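Local coordinates for ABC transporter periplasmic-binding protein YTFQ (Escherichia coli, PDB 2VK2) that binds alpha- and beta-galactofuranose in the periplasm and serves as the solute-binding component of the ABC transporter that imports this sugar, at residues 112-117 against 151-156; 118-123 against 129-134; 49-54 against 73-78. One frame throughout, in Å; residues are numbered along the deposited sequence.

Contact 1 of 3, residues 112-117 against 151-156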
loop_
_atom_site.group_PDB
_atom_site.type_symbol
_atom_site.label_atom_id
_atom_site.label_comp_id
_atom_site.label_asym_id
_atom_site.label_seq_id
_atom_site.Cartn_x
_atom_site.Cartn_y
_atom_site.Cartn_z
ATOM N N GLU A 112 -2.180 3.553 9.582
ATOM C CA GLU A 112 -2.016 4.483 8.462
ATOM C C GLU A 112 -3.304 5.264 8.214
ATOM O O GLU A 112 -3.273 6.485 8.051
ATOM C CB GLU A 112 -1.618 3.737 7.193
ATOM C CG GLU A 112 -0.213 3.156 7.205
ATOM C CD GLU A 112 0.055 2.298 5.993
ATOM O OE1 GLU A 112 -0.894 1.640 5.523
ATOM O OE2 GLU A 112 1.202 2.282 5.500
ATOM N N GLY A 113 -4.434 4.562 8.183
ATOM C CA GLY A 113 -5.733 5.209 8.004
ATOM C C GLY A 113 -6.085 6.133 9.154
ATOM O O GLY A 113 -6.620 7.224 8.947
ATOM N N LYS A 114 -5.771 5.698 10.369
ATOM C CA LYS A 114 -5.994 6.497 11.571
ATOM C C LYS A 114 -5.193 7.795 11.556
ATOM O O LYS A 114 -5.694 8.838 11.967
ATOM C CB LYS A 114 -5.621 5.683 12.809
ATOM C CG LYS A 114 -5.828 6.385 14.133
ATOM C CD LYS A 114 -5.397 5.485 15.273
ATOM C CE LYS A 114 -5.701 6.093 16.624
ATOM N NZ LYS A 114 -4.958 7.360 16.843
ATOM N N LEU A 115 -3.946 7.726 11.101
ATOM C CA LEU A 115 -3.104 8.921 11.040
ATOM C C LEU A 115 -3.718 9.993 10.140
ATOM O O LEU A 115 -3.716 11.176 10.488
ATOM C CB LEU A 115 -1.693 8.569 10.564
ATOM C CG LEU A 115 -0.834 7.790 11.564
ATOM C CD1 LEU A 115 0.446 7.310 10.898
ATOM C CD2 LEU A 115 -0.521 8.631 12.798
ATOM N N ILE A 116 -4.253 9.583 8.993
ATOM C CA ILE A 116 -4.917 10.524 8.086
ATOM C C ILE A 116 -6.230 11.036 8.686
ATOM O O ILE A 116 -6.524 12.232 8.607
ATOM C CB ILE A 116 -5.181 9.891 6.697
ATOM C CG1 ILE A 116 -3.861 9.587 5.974
ATOM C CG2 ILE A 116 -6.060 10.804 5.842
ATOM C CD1 ILE A 116 -3.028 10.825 5.633
ATOM N N GLY A 117 -7.008 10.141 9.290
ATOM C CA GLY A 117 -8.263 10.525 9.930
ATOM C C GLY A 117 -8.073 11.508 11.071
ATOM O O GLY A 117 -8.785 12.511 11.158
ATOM N N ALA A 151 -12.090 5.369 9.169
ATOM C CA ALA A 151 -13.462 5.358 9.680
ATOM C C ALA A 151 -13.509 5.490 11.199
ATOM O O ALA A 151 -14.318 6.249 11.743
ATOM C CB ALA A 151 -14.177 4.084 9.242
ATOM N N GLU A 152 -12.638 4.757 11.884
ATOM C CA GLU A 152 -12.582 4.810 13.342
ATOM C C GLU A 152 -12.110 6.175 13.836
ATOM O O GLU A 152 -12.649 6.703 14.804
ATOM C CB GLU A 152 -11.672 3.710 13.893
ATOM C CG GLU A 152 -12.206 2.295 13.695
ATOM C CD GLU A 152 -13.471 2.004 14.483
ATOM O OE1 GLU A 152 -13.699 2.644 15.530
ATOM O OE2 GLU A 152 -14.240 1.118 14.051
ATOM N N ALA A 153 -11.122 6.751 13.153
ATOM C CA ALA A 153 -10.558 8.044 13.548
ATOM C C ALA A 153 -11.557 9.199 13.454
ATOM O O ALA A 153 -11.467 10.146 14.232
ATOM C CB ALA A 153 -9.321 8.357 12.718
ATOM N N ILE A 154 -12.500 9.122 12.518
ATOM C CA ILE A 154 -13.476 10.205 12.326
ATOM C C ILE A 154 -14.804 9.975 13.052
ATOM O O ILE A 154 -15.697 10.822 12.986
ATOM C CB ILE A 154 -13.758 10.474 10.821
ATOM C CG1 ILE A 154 -14.495 9.296 10.162
ATOM C CG2 ILE A 154 -12.459 10.781 10.087
ATOM C CD1 ILE A 154 -15.053 9.623 8.794
ATOM N N LYS A 155 -14.929 8.852 13.759
ATOM C CA LYS A 155 -16.215 8.442 14.342
ATOM C C LYS A 155 -16.794 9.466 15.324
ATOM O O LYS A 155 -18.006 9.696 15.337
ATOM C CB LYS A 155 -16.086 7.081 15.034
ATOM C CG LYS A 155 -17.401 6.322 15.161
ATOM C CD LYS A 155 -17.782 5.641 13.852
ATOM C CE LYS A 155 -19.113 4.914 13.964
ATOM N NZ LYS A 155 -20.249 5.852 14.176
ATOM N N ASN A 156 -15.934 10.078 16.136
ATOM C CA ASN A 156 -16.371 11.080 17.113
ATOM C C ASN A 156 -16.391 12.507 16.547
ATOM O O ASN A 156 -16.495 13.477 17.299
ATOM C CB ASN A 156 -15.488 11.023 18.367
ATOM C CG ASN A 156 -16.140 11.685 19.579
ATOM O OD1 ASN A 156 -17.339 11.533 19.815
ATOM N ND2 ASN A 156 -15.349 12.424 20.348
#

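Contact 2 of 3, residues 118-123 against 129-134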
loop_
_atom_site.group_PDB
_atom_site.type_symbol
_atom_site.label_atom_id
_atom_site.label_comp_id
_atom_site.label_asym_id
_atom_site.label_seq_id
_atom_site.Cartn_x
_atom_site.Cartn_y
_atom_site.Cartn_z
ATOM N N ASP A 118 -7.104 11.227 11.940
ATOM C CA ASP A 118 -6.780 12.115 13.061
ATOM C C ASP A 118 -6.351 13.490 12.545
ATOM O O ASP A 118 -6.762 14.524 13.082
ATOM C CB ASP A 118 -5.651 11.534 13.924
ATOM C CG ASP A 118 -6.080 10.329 14.747
ATOM O OD1 ASP A 118 -7.292 10.046 14.847
ATOM O OD2 ASP A 118 -5.181 9.666 15.308
ATOM N N TRP A 119 -5.527 13.495 11.503
ATOM C CA TRP A 119 -5.092 14.740 10.884
ATOM C C TRP A 119 -6.297 15.542 10.389
ATOM O O TRP A 119 -6.391 16.746 10.636
ATOM C CB TRP A 119 -4.113 14.480 9.731
ATOM C CG TRP A 119 -3.940 15.695 8.887
ATOM C CD1 TRP A 119 -3.135 16.762 9.144
ATOM C CD2 TRP A 119 -4.636 15.997 7.674
ATOM N NE1 TRP A 119 -3.275 17.707 8.158
ATOM C CE2 TRP A 119 -4.189 17.262 7.241
ATOM C CE3 TRP A 119 -5.588 15.319 6.905
ATOM C CZ2 TRP A 119 -4.663 17.860 6.075
ATOM C CZ3 TRP A 119 -6.055 15.912 5.747
ATOM C CH2 TRP A 119 -5.591 17.171 5.342
ATOM N N LEU A 120 -7.217 14.872 9.700
ATOM C CA LEU A 120 -8.393 15.535 9.137
ATOM C C LEU A 120 -9.291 16.133 10.215
ATOM O O LEU A 120 -9.770 17.258 10.071
ATOM C CB LEU A 120 -9.199 14.563 8.270
ATOM C CG LEU A 120 -10.422 15.167 7.572
ATOM C CD1 LEU A 120 -10.007 16.225 6.553
ATOM C CD2 LEU A 120 -11.244 14.075 6.912
ATOM N N VAL A 121 -9.515 15.385 11.292
ATOM C CA VAL A 121 -10.327 15.870 12.407
ATOM C C VAL A 121 -9.777 17.197 12.930
ATOM O O VAL A 121 -10.531 18.152 13.135
ATOM C CB VAL A 121 -10.396 14.833 13.554
ATOM C CG1 VAL A 121 -11.054 15.434 14.791
ATOM C CG2 VAL A 121 -11.153 13.594 13.105
ATOM N N LYS A 122 -8.463 17.256 13.135
ATOM C CA LYS A 122 -7.811 18.481 13.597
ATOM C C LYS A 122 -7.875 19.594 12.549
ATOM O O LYS A 122 -8.124 20.755 12.884
ATOM C CB LYS A 122 -6.352 18.205 13.968
ATOM C CG LYS A 122 -6.177 17.405 15.242
ATOM C CD LYS A 122 -4.728 17.009 15.451
ATOM N N GLU A 123 -7.655 19.237 11.287
ATOM C CA GLU A 123 -7.622 20.207 10.190
ATOM C C GLU A 123 -8.950 20.948 10.024
ATOM O O GLU A 123 -8.968 22.175 9.917
ATOM C CB GLU A 123 -7.240 19.505 8.881
ATOM C CG GLU A 123 -7.152 20.411 7.650
ATOM C CD GLU A 123 -5.992 21.392 7.698
ATOM O OE1 GLU A 123 -5.004 21.134 8.419
ATOM O OE2 GLU A 123 -6.072 22.422 6.997
ATOM N N CYS A 129 -17.539 18.635 6.699
ATOM C CA CYS A 129 -16.573 18.119 5.735
ATOM C C CYS A 129 -17.054 16.829 5.137
ATOM O O CYS A 129 -17.032 15.821 5.775
ATOM C CB CYS A 129 -15.226 17.915 6.406
ATOM S SG CYS A 129 -13.925 17.344 5.265
ATOM N N ASN A 130 -17.476 16.915 3.932
ATOM C CA ASN A 130 -17.806 15.731 3.143
ATOM C C ASN A 130 -16.569 15.134 2.513
ATOM O O ASN A 130 -15.856 15.798 1.776
ATOM C CB ASN A 130 -18.785 16.083 2.031
ATOM C CG ASN A 130 -20.199 16.396 2.572
ATOM O OD1 ASN A 130 -20.561 16.038 3.622
ATOM N ND2 ASN A 130 -20.940 17.075 1.776
ATOM N N VAL A 131 -16.366 13.854 2.825
ATOM C CA VAL A 131 -15.224 13.099 2.335
ATOM C C VAL A 131 -15.649 12.171 1.205
ATOM O O VAL A 131 -16.704 11.541 1.270
ATOM C CB VAL A 131 -14.600 12.260 3.473
ATOM C CG1 VAL A 131 -13.487 11.361 2.943
ATOM C CG2 VAL A 131 -14.076 13.170 4.571
ATOM N N VAL A 132 -14.832 12.102 0.161
ATOM C CA VAL A 132 -14.961 11.053 -0.840
ATOM C C VAL A 132 -13.737 10.149 -0.716
ATOM O O VAL A 132 -12.610 10.631 -0.548
ATOM C CB VAL A 132 -15.135 11.611 -2.273
ATOM C CG1 VAL A 132 -16.389 12.477 -2.350
ATOM C CG2 VAL A 132 -13.905 12.394 -2.732
ATOM N N GLU A 133 -13.970 8.839 -0.758
ATOM C CA GLU A 133 -12.924 7.856 -0.515
ATOM C C GLU A 133 -12.597 7.074 -1.776
ATOM O O GLU A 133 -13.486 6.501 -2.405
ATOM C CB GLU A 133 -13.356 6.899 0.600
ATOM C CG GLU A 133 -12.333 5.805 0.928
ATOM C CD GLU A 133 -12.786 4.898 2.050
ATOM O OE1 GLU A 133 -13.993 4.576 2.103
ATOM O OE2 GLU A 133 -11.936 4.500 2.872
ATOM N N LEU A 134 -11.317 7.059 -2.134
ATOM C CA LEU A 134 -10.812 6.212 -3.200
ATOM C C LEU A 134 -10.154 5.008 -2.540
ATOM O O LEU A 134 -9.055 5.108 -1.992
ATOM C CB LEU A 134 -9.811 6.973 -4.072
ATOM C CG LEU A 134 -10.402 8.167 -4.830
ATOM C CD1 LEU A 134 -9.305 9.004 -5.473
ATOM C CD2 LEU A 134 -11.399 7.698 -5.877
#

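Contact 3 of 3, residues 49-54 against 73-78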
loop_
_atom_site.group_PDB
_atom_site.type_symbol
_atom_site.label_atom_id
_atom_site.label_comp_id
_atom_site.label_asym_id
_atom_site.label_seq_id
_atom_site.Cartn_x
_atom_site.Cartn_y
_atom_site.Cartn_z
ATOM N N LYS A 49 -0.304 -19.460 -9.810
ATOM C CA LYS A 49 0.485 -20.154 -10.832
ATOM C C LYS A 49 1.987 -19.936 -10.637
ATOM O O LYS A 49 2.774 -20.873 -10.759
ATOM C CB LYS A 49 0.077 -19.705 -12.234
ATOM C CG LYS A 49 -1.292 -20.190 -12.669
ATOM C CD LYS A 49 -1.721 -19.491 -13.941
ATOM C CE LYS A 49 -3.036 -20.028 -14.471
ATOM N NZ LYS A 49 -3.497 -19.205 -15.621
ATOM N N ALA A 50 2.379 -18.703 -10.328
ATOM C CA ALA A 50 3.790 -18.382 -10.106
ATOM C C ALA A 50 4.341 -19.116 -8.888
ATOM O O ALA A 50 5.440 -19.671 -8.939
ATOM C CB ALA A 50 3.977 -16.881 -9.949
ATOM N N VAL A 51 3.578 -19.120 -7.799
ATOM C CA VAL A 51 3.983 -19.820 -6.585
ATOM C C VAL A 51 4.151 -21.313 -6.863
ATOM O O VAL A 51 5.136 -21.919 -6.440
ATOM C CB VAL A 51 2.982 -19.586 -5.438
ATOM C CG1 VAL A 51 3.307 -20.462 -4.240
ATOM C CG2 VAL A 51 2.982 -18.116 -5.041
ATOM N N ARG A 52 3.206 -21.894 -7.594
ATOM C CA ARG A 52 3.307 -23.303 -7.984
ATOM C C ARG A 52 4.549 -23.584 -8.818
ATOM O O ARG A 52 5.198 -24.615 -8.634
ATOM C CB ARG A 52 2.048 -23.754 -8.725
ATOM C CG ARG A 52 0.905 -23.955 -7.780
ATOM C CD ARG A 52 -0.371 -24.397 -8.450
ATOM N NE ARG A 52 -1.384 -24.650 -7.426
ATOM C CZ ARG A 52 -2.698 -24.540 -7.598
ATOM N NH1 ARG A 52 -3.212 -24.164 -8.762
ATOM N NH2 ARG A 52 -3.510 -24.793 -6.579
ATOM N N SER A 53 4.890 -22.668 -9.720
ATOM C CA SER A 53 6.112 -22.806 -10.509
ATOM C C SER A 53 7.352 -22.754 -9.616
ATOM O O SER A 53 8.264 -23.563 -9.778
ATOM C CB SER A 53 6.191 -21.722 -11.582
ATOM O OG SER A 53 7.375 -21.852 -12.347
ATOM N N PHE A 54 7.388 -21.813 -8.677
ATOM C CA PHE A 54 8.516 -21.713 -7.751
ATOM C C PHE A 54 8.669 -22.987 -6.920
ATOM O O PHE A 54 9.787 -23.439 -6.678
ATOM C CB PHE A 54 8.366 -20.508 -6.814
ATOM C CG PHE A 54 8.473 -19.164 -7.498
ATOM C CD1 PHE A 54 9.382 -18.936 -8.530
ATOM C CD2 PHE A 54 7.682 -18.105 -7.072
ATOM C CE1 PHE A 54 9.475 -17.684 -9.133
ATOM C CE2 PHE A 54 7.781 -16.853 -7.672
ATOM C CZ PHE A 54 8.673 -16.649 -8.703
ATOM N N GLU A 73 -5.032 -20.770 0.968
ATOM C CA GLU A 73 -4.756 -22.010 1.704
ATOM C C GLU A 73 -4.226 -23.141 0.819
ATOM O O GLU A 73 -3.210 -23.736 1.154
ATOM C CB GLU A 73 -5.974 -22.488 2.506
ATOM C CG GLU A 73 -6.418 -21.541 3.619
ATOM C CD GLU A 73 -7.452 -20.521 3.169
ATOM O OE1 GLU A 73 -7.588 -20.292 1.946
ATOM O OE2 GLU A 73 -8.128 -19.942 4.046
ATOM N N PRO A 74 -4.902 -23.441 -0.306
ATOM C CA PRO A 74 -4.424 -24.554 -1.128
ATOM C C PRO A 74 -2.962 -24.433 -1.571
ATOM O O PRO A 74 -2.189 -25.374 -1.391
ATOM C CB PRO A 74 -5.374 -24.537 -2.330
ATOM C CG PRO A 74 -6.623 -23.931 -1.796
ATOM C CD PRO A 74 -6.139 -22.859 -0.860
ATOM N N VAL A 75 -2.570 -23.287 -2.122
ATOM C CA VAL A 75 -1.203 -23.144 -2.622
ATOM C C VAL A 75 -0.175 -23.072 -1.488
ATOM O O VAL A 75 0.942 -23.562 -1.638
ATOM C CB VAL A 75 -1.054 -21.954 -3.607
ATOM C CG1 VAL A 75 -0.961 -20.606 -2.876
ATOM C CG2 VAL A 75 0.154 -22.178 -4.504
ATOM N N LEU A 76 -0.554 -22.495 -0.348
ATOM C CA LEU A 76 0.346 -22.454 0.802
ATOM C C LEU A 76 0.561 -23.850 1.391
ATOM O O LEU A 76 1.654 -24.157 1.867
ATOM C CB LEU A 76 -0.165 -21.487 1.874
ATOM C CG LEU A 76 -0.110 -20.008 1.485
ATOM C CD1 LEU A 76 -0.721 -19.158 2.582
ATOM C CD2 LEU A 76 1.323 -19.564 1.199
ATOM N N LYS A 77 -0.470 -24.694 1.351
ATOM C CA LYS A 77 -0.318 -26.094 1.752
ATOM C C LYS A 77 0.668 -26.814 0.838
ATOM O O LYS A 77 1.476 -27.612 1.303
ATOM C CB LYS A 77 -1.670 -26.812 1.761
ATOM C CG LYS A 77 -2.537 -26.426 2.937
ATOM C CD LYS A 77 -3.966 -26.892 2.757
ATOM C CE LYS A 77 -4.825 -26.446 3.920
ATOM N NZ LYS A 77 -6.221 -26.925 3.784
ATOM N N GLU A 78 0.622 -26.508 -0.456
ATOM C CA GLU A 78 1.564 -27.087 -1.411
ATOM C C GLU A 78 3.007 -26.671 -1.105
ATOM O O GLU A 78 3.912 -27.505 -1.116
ATOM C CB GLU A 78 1.184 -26.705 -2.844
ATOM C CG GLU A 78 -0.126 -27.331 -3.306
ATOM C CD GLU A 78 -0.642 -26.754 -4.609
ATOM O OE1 GLU A 78 0.171 -26.240 -5.400
ATOM O OE2 GLU A 78 -1.866 -26.826 -4.846
#

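Contact 1 of 3, residues 112-117 against 151-156
Ala153 sets its methyl group against the backbone of the last turn of 112-117, with CB 3.7 Å from Gly117 CA and also 3.7 Å from Lys114 O. One methyl thus touches both a carbonyl oxygen and an alpha carbon three residues further on. Because Gly117 carries no side chain, the two backbones come very close, with Gly117 CA only 5.0 Å from Ala153 CA. Lys114 borders this contact on its solvent side. Its CB leaves the helix alongside Ala153 without pointing at it, and its CG makes the closest approach of the side chain, 4.3 Å from Ala153 CB. CD and CE then carry the chain outward, away from the alanine, extended as far as CE. The last torsion turns (chi4 -63°) and brings NZ to Asp118 OD2, one helical turn along, in a salt bridge. The aliphatic stem therefore skirts the contact while the charge is paired within its own helix. In the type I periplasmic-binding-protein family each lobe is a Rossmann-like alpha/beta unit, and helices 109-124 and 141-153 here come just before and just after strand 129-135, side by side on one face of the sheet. Ile154 continues the contact inward: a chi1 of 68° puts CG2 beside the backbone N, where it lies 4.2 Å from Gly117 O, an apolar approach. The same side chain packs on Ile160 and Ile162 of strand 160-167, at one edge of the sheet. No hydrogen bond crosses between the segments. At the other end of 112-117, Glu112 OE1 forms a salt bridge with NE of Arg146, a galactofuranose-binding residue carried by helix 141-153, and so probably helps to position it.

Contact 2 of 3, residues 118-123 against 129-134
Glu133 OE1 is gripped twice, by Lys147 NZ in a salt bridge and by Ser165 OG in a hydrogen bond, on the same strand that presents Cys129 and Val131 to Leu120 of the helix. The other oxygen, OE2, is hydrogen-bonded to His198 NE2, so this buried carboxylate has partners at both oxygens. Nearer the start of the strand the chemistry turns apolar. Leu120 is the one helix residue that reaches across, and its two methyls divide the work. CD2 meets Val131 CG2 at 3.8 Å, the tighter of the two approaches, while CD1 rests 4.3 Å from Cys129 SG. CB of Leu120 already heads toward the strand, and CG, opposite the backbone N (chi1 -177°), continues that course. Leu120 and Val131 come from facing sides, and their two methyls meet nearly end to end. The sulfur touched by Leu120 is itself fixed, since Cys129 is joined to Cys193 by a disulfide. The bond ties strand 129-135 to the residue just before strand 194-197. With the alpha carbons of Leu120 and Cys129 9.2 Å apart, the two backbones do not touch, and the contact between these segments is made by side chains alone. Leu120 also packs on Met194, so it covers two adjacent strands. Strand 129-135 runs between 160-167 and 194-197, with backbone hydrogen bonds from Val131 to Lys161 and from Asn130 to Met194; helix 109-124 covers its Val131 face, and helix 172-185 packs on Val132 and Leu134 on the opposite face.

Contact 3 of 3, residues 49-54 against 73-78
Arg52 holds the carboxylate of Glu78 side-on with two nitrogens, one to each oxygen. NE of Arg52 donates to OE1 of Glu78 at 3.0 Å, and NH2 of Arg52 donates to OE2 of Glu78 at 3.1 Å. Both acceptors are met on their syn sides, and the guanidinium and carboxylate planes are nearly coplanar. The match is not perfect: the N-H...O angle is 147° at NE. At NH2 it falls to 137°, and OE2 is reached from somewhat out of the carboxylate plane. Arg52 starts with CG beside its own backbone N and runs extended to NE, which carries the guanidinium across to the second helix. Its stem passes over Val75, with Arg52 CG 3.8 Å from Val75 CG2. The same methyl, placed opposite the backbone N of Val75, lies 3.6 Å from Val51 CG1, so one branch of Val75 fits against both partners. These are neighbouring helices of the Rossmann-like N-terminal lobe, 44-57 and 73-81, with strand 61-64 between them in the chain. Their segments run almost parallel, 9° apart, with axes 10.0 Å from each other. Below the valine pair, Val51 and Leu76 both rest on Ile64 of that strand, whereas Arg52 stands exposed on the outer side, where solvent would probably weaken the electrostatic attraction. The main-chain donors follow the helical pattern: Ser53 N binds Lys49 O, and Lys77 N binds Glu73 O. Ser53 OG accepts a hydrogen bond from Gln57 NE2, within its own helix.

How the contacts relate
Contacts 1 and 2 share helix 109-124 and lie in the same lobe, their centres 8 Å apart; they touch most closely where Ala153 CB lies 3.4 Å from Asp118 OD1. Contact 2 is fully buried, a helix-on-sheet layer of methyls and sulfur. Contact 1 is partly buried and pairs a helix backbone with a small side chain, charge staying at its edge. Contact 3 belongs to the other lobe, about 36 Å from contact 1 and 40 Å from contact 2 between centres, on the opposite side of the chain's centre. Partly buried like contact 1, it differs in bridging its two helices with an ion pair above an apolar base.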